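Local coordinates for decapping and exoribonuclease protein 1 (Kluyveromyces lactis, PDB 4GPS) that removes NAD and methylguanosine caps from the 5' ends of RNAs and degrades RNA as a metal-dependent 5'-3' exoribonuclease, at residues L201-P206 and T396-K401; T176-L181 and K208-S213. All blocks are in the same frame, centred on the assembly; numbering follows the deposited sequence.

Contact 1: residues L201-P206 and T396-K401; sequences LMTVQP and TSTTFK
Thr203 and Thr399 face each other across two antiparallel strands, a non-hydrogen-bonded pair whose hydroxyls do the joining that the backbone does not do at this position. Along the Thr203 side chain, CB stands 3.8 Å from Thr398 O. OG1, which lies opposite the carbonyl carbon (chi1 -61°), reaches across to Thr399 OG1 at 3.0 Å, a hydrogen bond in which either oxygen could donate, and also touches Thr399 CG2. The methyl CG2, anti to the backbone N, lies 3.4 Å from Thr398 O and also near Thr399 OG1. Threonine suits both places: its branched CB favours extended backbone, and its hydroxyl serves a partly exposed face. With an alanine at Thr203, the Thr399 hydroxyl would probably lose this mate and be freer to turn.

Next to this pair, Met202 and Phe400 exchange two backbone hydrogen bonds, and Val204 N donates to Thr398 O at 2.7 Å. On the face carrying Met202 and Phe400, the Phe400 ring offers its edge to Met202 O, with CD1 at 3.8 Å; both side chains pack against Leu388 of helix 370-393, where apolar groups are at home. On the threonine face, Leu201 and Lys401 run side by side, Leu201 CD2 meeting Lys401 CG at 3.9 Å, so the lysine lends its aliphatic part while its chain extends onward. The alternation of an apolar face with a more polar one is characteristic of antiparallel strands in an amphipathic sheet, with helix 370-393 packed on the apolar face, here within the PD-(D/E)XK nuclease region of the DXO family.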
loop_
_atom_site.group_PDB
_atom_site.type_symbol
_atom_site.label_atom_id
_atom_site.label_comp_id
_atom_site.label_asym_id
_atom_site.label_seq_id
_atom_site.Cartn_x
_atom_site.Cartn_y
_atom_site.Cartn_z
ATOM N N LEU A 201 -1.193 -15.034 -7.175
ATOM C CA LEU A 201 -2.190 -16.101 -7.165
ATOM C C LEU A 201 -3.510 -15.456 -6.808
ATOM O O LEU A 201 -3.581 -14.608 -5.914
ATOM C CB LEU A 201 -1.869 -17.161 -6.117
ATOM C CG LEU A 201 -0.617 -17.998 -6.356
ATOM C CD1 LEU A 201 -0.667 -19.180 -5.394
ATOM C CD2 LEU A 201 -0.552 -18.500 -7.811
ATOM N N MET A 202 -4.555 -15.845 -7.516
ATOM C CA MET A 202 -5.862 -15.282 -7.263
ATOM C C MET A 202 -6.819 -16.431 -7.281
ATOM O O MET A 202 -6.924 -17.154 -8.280
ATOM C CB MET A 202 -6.200 -14.230 -8.323
ATOM C CG MET A 202 -5.286 -13.025 -8.194
ATOM S SD MET A 202 -5.641 -11.556 -9.175
ATOM C CE MET A 202 -7.280 -11.451 -8.945
ATOM N N THR A 203 -7.483 -16.614 -6.141
ATOM C CA THR A 203 -8.416 -17.701 -5.955
ATOM C C THR A 203 -9.875 -17.271 -5.999
ATOM O O THR A 203 -10.294 -16.418 -5.221
ATOM C CB THR A 203 -8.168 -18.425 -4.584
ATOM O OG1 THR A 203 -6.840 -18.974 -4.555
ATOM C CG2 THR A 203 -9.190 -19.550 -4.385
ATOM N N VAL A 204 -10.649 -17.863 -6.907
ATOM C CA VAL A 204 -12.074 -17.561 -6.979
ATOM C C VAL A 204 -12.719 -18.493 -5.971
ATOM O O VAL A 204 -12.828 -19.703 -6.214
ATOM C CB VAL A 204 -12.679 -17.866 -8.366
ATOM C CG1 VAL A 204 -14.198 -17.710 -8.315
ATOM C CG2 VAL A 204 -12.090 -16.937 -9.414
ATOM N N GLN A 205 -13.143 -17.934 -4.839
ATOM C CA GLN A 205 -13.756 -18.751 -3.794
ATOM C C GLN A 205 -15.164 -19.207 -4.201
ATOM O O GLN A 205 -15.764 -18.676 -5.131
ATOM C CB GLN A 205 -13.821 -17.966 -2.474
ATOM C CG GLN A 205 -12.531 -17.226 -2.143
ATOM C CD GLN A 205 -12.619 -16.418 -0.854
ATOM O OE1 GLN A 205 -13.671 -15.822 -0.541
ATOM N NE2 GLN A 205 -11.509 -16.382 -0.097
ATOM N N PRO A 206 -15.705 -20.209 -3.502
ATOM C CA PRO A 206 -17.053 -20.668 -3.856
ATOM C C PRO A 206 -18.121 -19.596 -3.726
ATOM O O PRO A 206 -19.163 -19.691 -4.383
ATOM C CB PRO A 206 -17.282 -21.869 -2.937
ATOM C CG PRO A 206 -16.225 -21.738 -1.863
ATOM C CD PRO A 206 -15.038 -21.145 -2.580
ATOM N N THR A 396 -12.115 -26.686 -13.093
ATOM C CA THR A 396 -12.165 -27.396 -11.809
ATOM C C THR A 396 -11.200 -26.687 -10.861
ATOM O O THR A 396 -11.069 -27.033 -9.677
ATOM C CB THR A 396 -11.675 -28.858 -11.963
ATOM O OG1 THR A 396 -12.181 -29.403 -13.188
ATOM C CG2 THR A 396 -12.154 -29.717 -10.792
ATOM N N SER A 397 -10.504 -25.697 -11.402
ATOM C CA SER A 397 -9.542 -24.958 -10.611
ATOM C C SER A 397 -10.136 -23.661 -10.080
ATOM O O SER A 397 -10.741 -22.884 -10.820
ATOM C CB SER A 397 -8.274 -24.663 -11.443
ATOM O OG SER A 397 -7.396 -25.785 -11.512
ATOM N N THR A 398 -9.972 -23.458 -8.779
ATOM C CA THR A 398 -10.444 -22.251 -8.142
ATOM C C THR A 398 -9.238 -21.301 -8.014
ATOM O O THR A 398 -9.397 -20.100 -7.782
ATOM C CB THR A 398 -11.055 -22.561 -6.732
ATOM O OG1 THR A 398 -10.097 -23.243 -5.897
ATOM C CG2 THR A 398 -12.276 -23.418 -6.879
ATOM N N THR A 399 -8.024 -21.836 -8.167
ATOM C CA THR A 399 -6.837 -20.998 -8.042
ATOM C C THR A 399 -6.096 -20.811 -9.384
ATOM O O THR A 399 -5.882 -21.769 -10.130
ATOM C CB THR A 399 -5.883 -21.557 -6.942
ATOM O OG1 THR A 399 -6.619 -21.764 -5.722
ATOM C CG2 THR A 399 -4.767 -20.572 -6.664
ATOM N N PHE A 400 -5.708 -19.564 -9.662
ATOM C CA PHE A 400 -5.054 -19.171 -10.904
ATOM C C PHE A 400 -3.750 -18.388 -10.730
ATOM O O PHE A 400 -3.628 -17.569 -9.820
ATOM C CB PHE A 400 -6.017 -18.293 -11.737
ATOM C CG PHE A 400 -7.298 -18.982 -12.124
ATOM C CD1 PHE A 400 -8.350 -19.095 -11.215
ATOM C CD2 PHE A 400 -7.429 -19.577 -13.372
ATOM C CE1 PHE A 400 -9.508 -19.795 -11.542
ATOM C CE2 PHE A 400 -8.596 -20.286 -13.703
ATOM C CZ PHE A 400 -9.633 -20.392 -12.786
ATOM N N LYS A 401 -2.777 -18.631 -11.604
ATOM C CA LYS A 401 -1.532 -17.878 -11.549
ATOM C C LYS A 401 -1.805 -16.644 -12.395
ATOM O O LYS A 401 -2.185 -16.760 -13.561
ATOM C CB LYS A 401 -0.365 -18.649 -12.165
ATOM C CG LYS A 401 0.112 -19.852 -11.370
ATOM C CD LYS A 401 1.511 -20.256 -11.827
ATOM C CE LYS A 401 2.070 -21.408 -10.995
ATOM N NZ LYS A 401 3.527 -21.605 -11.294
#

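Contact 2: residues T176-L181 and K208-S213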
loop_
_atom_site.group_PDB
_atom_site.type_symbol
_atom_site.label_atom_id
_atom_site.label_comp_id
_atom_site.label_asym_id
_atom_site.label_seq_id
_atom_site.Cartn_x
_atom_site.Cartn_y
_atom_site.Cartn_z
ATOM N N THR A 176 -18.444 -8.217 -6.833
ATOM C CA THR A 176 -17.349 -9.175 -6.612
ATOM C C THR A 176 -16.381 -8.410 -5.682
ATOM O O THR A 176 -16.058 -7.242 -5.932
ATOM C CB THR A 176 -16.598 -9.508 -7.922
ATOM O OG1 THR A 176 -17.472 -10.205 -8.821
ATOM C CG2 THR A 176 -15.377 -10.384 -7.640
ATOM N N THR A 177 -15.954 -9.026 -4.589
ATOM C CA THR A 177 -15.021 -8.353 -3.692
ATOM C C THR A 177 -13.656 -9.011 -3.825
ATOM O O THR A 177 -13.588 -10.231 -3.796
ATOM C CB THR A 177 -15.458 -8.481 -2.200
ATOM O OG1 THR A 177 -16.760 -7.912 -2.021
ATOM C CG2 THR A 177 -14.484 -7.726 -1.302
ATOM N N PHE A 178 -12.586 -8.241 -4.040
ATOM C CA PHE A 178 -11.238 -8.849 -4.051
ATOM C C PHE A 178 -10.766 -8.667 -2.616
ATOM O O PHE A 178 -10.913 -7.567 -2.050
ATOM C CB PHE A 178 -10.247 -8.137 -4.977
ATOM C CG PHE A 178 -10.491 -8.378 -6.438
ATOM C CD1 PHE A 178 -11.514 -7.697 -7.110
ATOM C CD2 PHE A 178 -9.683 -9.251 -7.152
ATOM C CE1 PHE A 178 -11.728 -7.873 -8.468
ATOM C CE2 PHE A 178 -9.888 -9.434 -8.510
ATOM C CZ PHE A 178 -10.914 -8.742 -9.177
ATOM N N VAL A 179 -10.233 -9.741 -2.035
ATOM C CA VAL A 179 -9.742 -9.780 -0.648
ATOM C C VAL A 179 -8.215 -9.871 -0.687
ATOM O O VAL A 179 -7.671 -10.799 -1.255
ATOM C CB VAL A 179 -10.328 -11.020 0.055
ATOM C CG1 VAL A 179 -9.937 -11.061 1.535
ATOM C CG2 VAL A 179 -11.852 -10.999 -0.117
ATOM N N SER A 180 -7.506 -8.944 -0.060
ATOM C CA SER A 180 -6.062 -8.996 -0.197
ATOM C C SER A 180 -5.250 -8.153 0.790
ATOM O O SER A 180 -5.788 -7.241 1.410
ATOM C CB SER A 180 -5.748 -8.548 -1.641
ATOM O OG SER A 180 -4.370 -8.370 -1.871
ATOM N N LEU A 181 -3.959 -8.468 0.952
ATOM C CA LEU A 181 -3.101 -7.616 1.771
ATOM C C LEU A 181 -2.868 -6.387 0.866
ATOM O O LEU A 181 -2.845 -6.513 -0.371
ATOM C CB LEU A 181 -1.771 -8.283 2.045
ATOM C CG LEU A 181 -1.934 -9.613 2.761
ATOM C CD1 LEU A 181 -0.600 -10.378 2.721
ATOM C CD2 LEU A 181 -2.450 -9.353 4.189
ATOM N N LYS A 208 -17.712 -16.714 -4.781
ATOM C CA LYS A 208 -17.432 -15.867 -5.935
ATOM C C LYS A 208 -16.609 -14.611 -5.676
ATOM O O LYS A 208 -16.353 -13.827 -6.597
ATOM C CB LYS A 208 -18.743 -15.549 -6.661
ATOM C CG LYS A 208 -19.391 -16.815 -7.260
ATOM C CD LYS A 208 -18.448 -17.469 -8.278
ATOM C CE LYS A 208 -18.866 -18.888 -8.634
ATOM N NZ LYS A 208 -18.599 -19.835 -7.489
ATOM N N ASN A 209 -16.203 -14.410 -4.427
ATOM C CA ASN A 209 -15.334 -13.287 -4.125
ATOM C C ASN A 209 -13.928 -13.834 -4.441
ATOM O O ASN A 209 -13.741 -15.040 -4.515
ATOM C CB ASN A 209 -15.508 -12.866 -2.664
ATOM C CG ASN A 209 -16.772 -12.078 -2.467
ATOM O OD1 ASN A 209 -17.467 -12.186 -1.438
ATOM N ND2 ASN A 209 -17.091 -11.266 -3.469
ATOM N N ILE A 210 -12.961 -12.956 -4.655
ATOM C CA ILE A 210 -11.611 -13.370 -5.022
ATOM C C ILE A 210 -10.527 -13.045 -3.992
ATOM O O ILE A 210 -10.372 -11.903 -3.551
ATOM C CB ILE A 210 -11.225 -12.729 -6.376
ATOM C CG1 ILE A 210 -12.221 -13.168 -7.455
ATOM C CG2 ILE A 210 -9.812 -13.131 -6.768
ATOM C CD1 ILE A 210 -12.189 -12.360 -8.725
ATOM N N LEU A 211 -9.755 -14.065 -3.634
ATOM C CA LEU A 211 -8.679 -13.900 -2.677
ATOM C C LEU A 211 -7.363 -13.791 -3.411
ATOM O O LEU A 211 -7.030 -14.660 -4.199
ATOM C CB LEU A 211 -8.622 -15.109 -1.741
ATOM C CG LEU A 211 -7.476 -15.117 -0.732
ATOM C CD1 LEU A 211 -7.576 -13.909 0.173
ATOM C CD2 LEU A 211 -7.544 -16.395 0.098
ATOM N N ILE A 212 -6.617 -12.723 -3.160
ATOM C CA ILE A 212 -5.308 -12.533 -3.789
ATOM C C ILE A 212 -4.228 -12.975 -2.803
ATOM O O ILE A 212 -4.349 -12.716 -1.600
ATOM C CB ILE A 212 -5.051 -11.043 -4.123
ATOM C CG1 ILE A 212 -6.139 -10.523 -5.055
ATOM C CG2 ILE A 212 -3.672 -10.877 -4.758
ATOM C CD1 ILE A 212 -5.919 -9.111 -5.538
ATOM N N SER A 213 -3.191 -13.644 -3.307
ATOM C CA SER A 213 -2.054 -14.089 -2.484
ATOM C C SER A 213 -0.814 -14.319 -3.374
ATOM O O SER A 213 -0.862 -14.045 -4.561
ATOM C CB SER A 213 -2.403 -15.363 -1.706
ATOM O OG SER A 213 -2.750 -16.430 -2.576
HETATM O O HOH W 1 -18.454 -12.474 -7.842
#
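Lys208 meets Thr176 just ahead of the point where the second strand begins, beside strand 176-181: its carbonyl oxygen touches the Thr176 methyl CG2 and accepts a hydrogen bond from a water 2.8 Å away. The same water bonds Thr176 OG1, so the threonine turns its hydroxyl to the water, while its methyl also meets Ile210 CD1. Asn209 follows, its side chain crossing that of Thr177, while its backbone N is held by Asp207.

Ile210 begins the parallel ladder. Its N donates to Thr177 O, and its O receives Val179 N at 2.6 Å in a nearly straight bond (168° at the hydrogen). Its side chain stands beside Phe178, pointing the same way, and CD1 lies 3.7 Å from Phe178 CE2. With CG1 opposite the carbonyl carbon (chi1 -59°) and CD1 extended beyond it, the isoleucine brings its end methyl to the far part of the ring. That ring makes an edge-to-face contact with Phe381 of helix 370-393.

Leu211 points to the other face with Val179. Its CD1 packs 3.9 Å from Val179 CG1 and closer, 3.4 Å, to Val179 O. Leu160 of helix 156-167 covers both residues.

Ile212 returns to the Phe178 face. Its N donates to Val179 O at 2.9 Å, almost straight at 176°, and its CD1 approaches Phe178 CD2. Its CB rests 3.6 Å from Ser180 OG; serine is small enough for this place, and its hydroxyl is satisfied by Leu181 O. Phe178 with Ile210 and Ile212 thus fills one face, and Val179 with Leu211 the other; backbone bonds satisfy peptide groups that are buried here, and the apolar side chains on both faces probably add hydrophobic cohesion.

Overall arrangement
Contacts 1 and 2 meet through the neighbouring strands 198-204 and 210-213, which pair antiparallel; Thr203 N probably bonds Leu211 O, and Ser213 N probably bonds Leu201 O. Strand order therefore runs from 399-404 through 198-204 and 210-213 to 176-181, with centres of the two contacts about 10 Å apart. Contact 2, parallel and buried, has helix cover on both faces and relies on aliphatic and aromatic side chains. Contact 1, antiparallel and farther from the chain's centre, keeps one apolar face but has hydroxyls and a lysine on the other. Met202, buried, joins the apolar face of contact 1 to contact 2, its CE packing against Phe178, and helix 370-393 borders both.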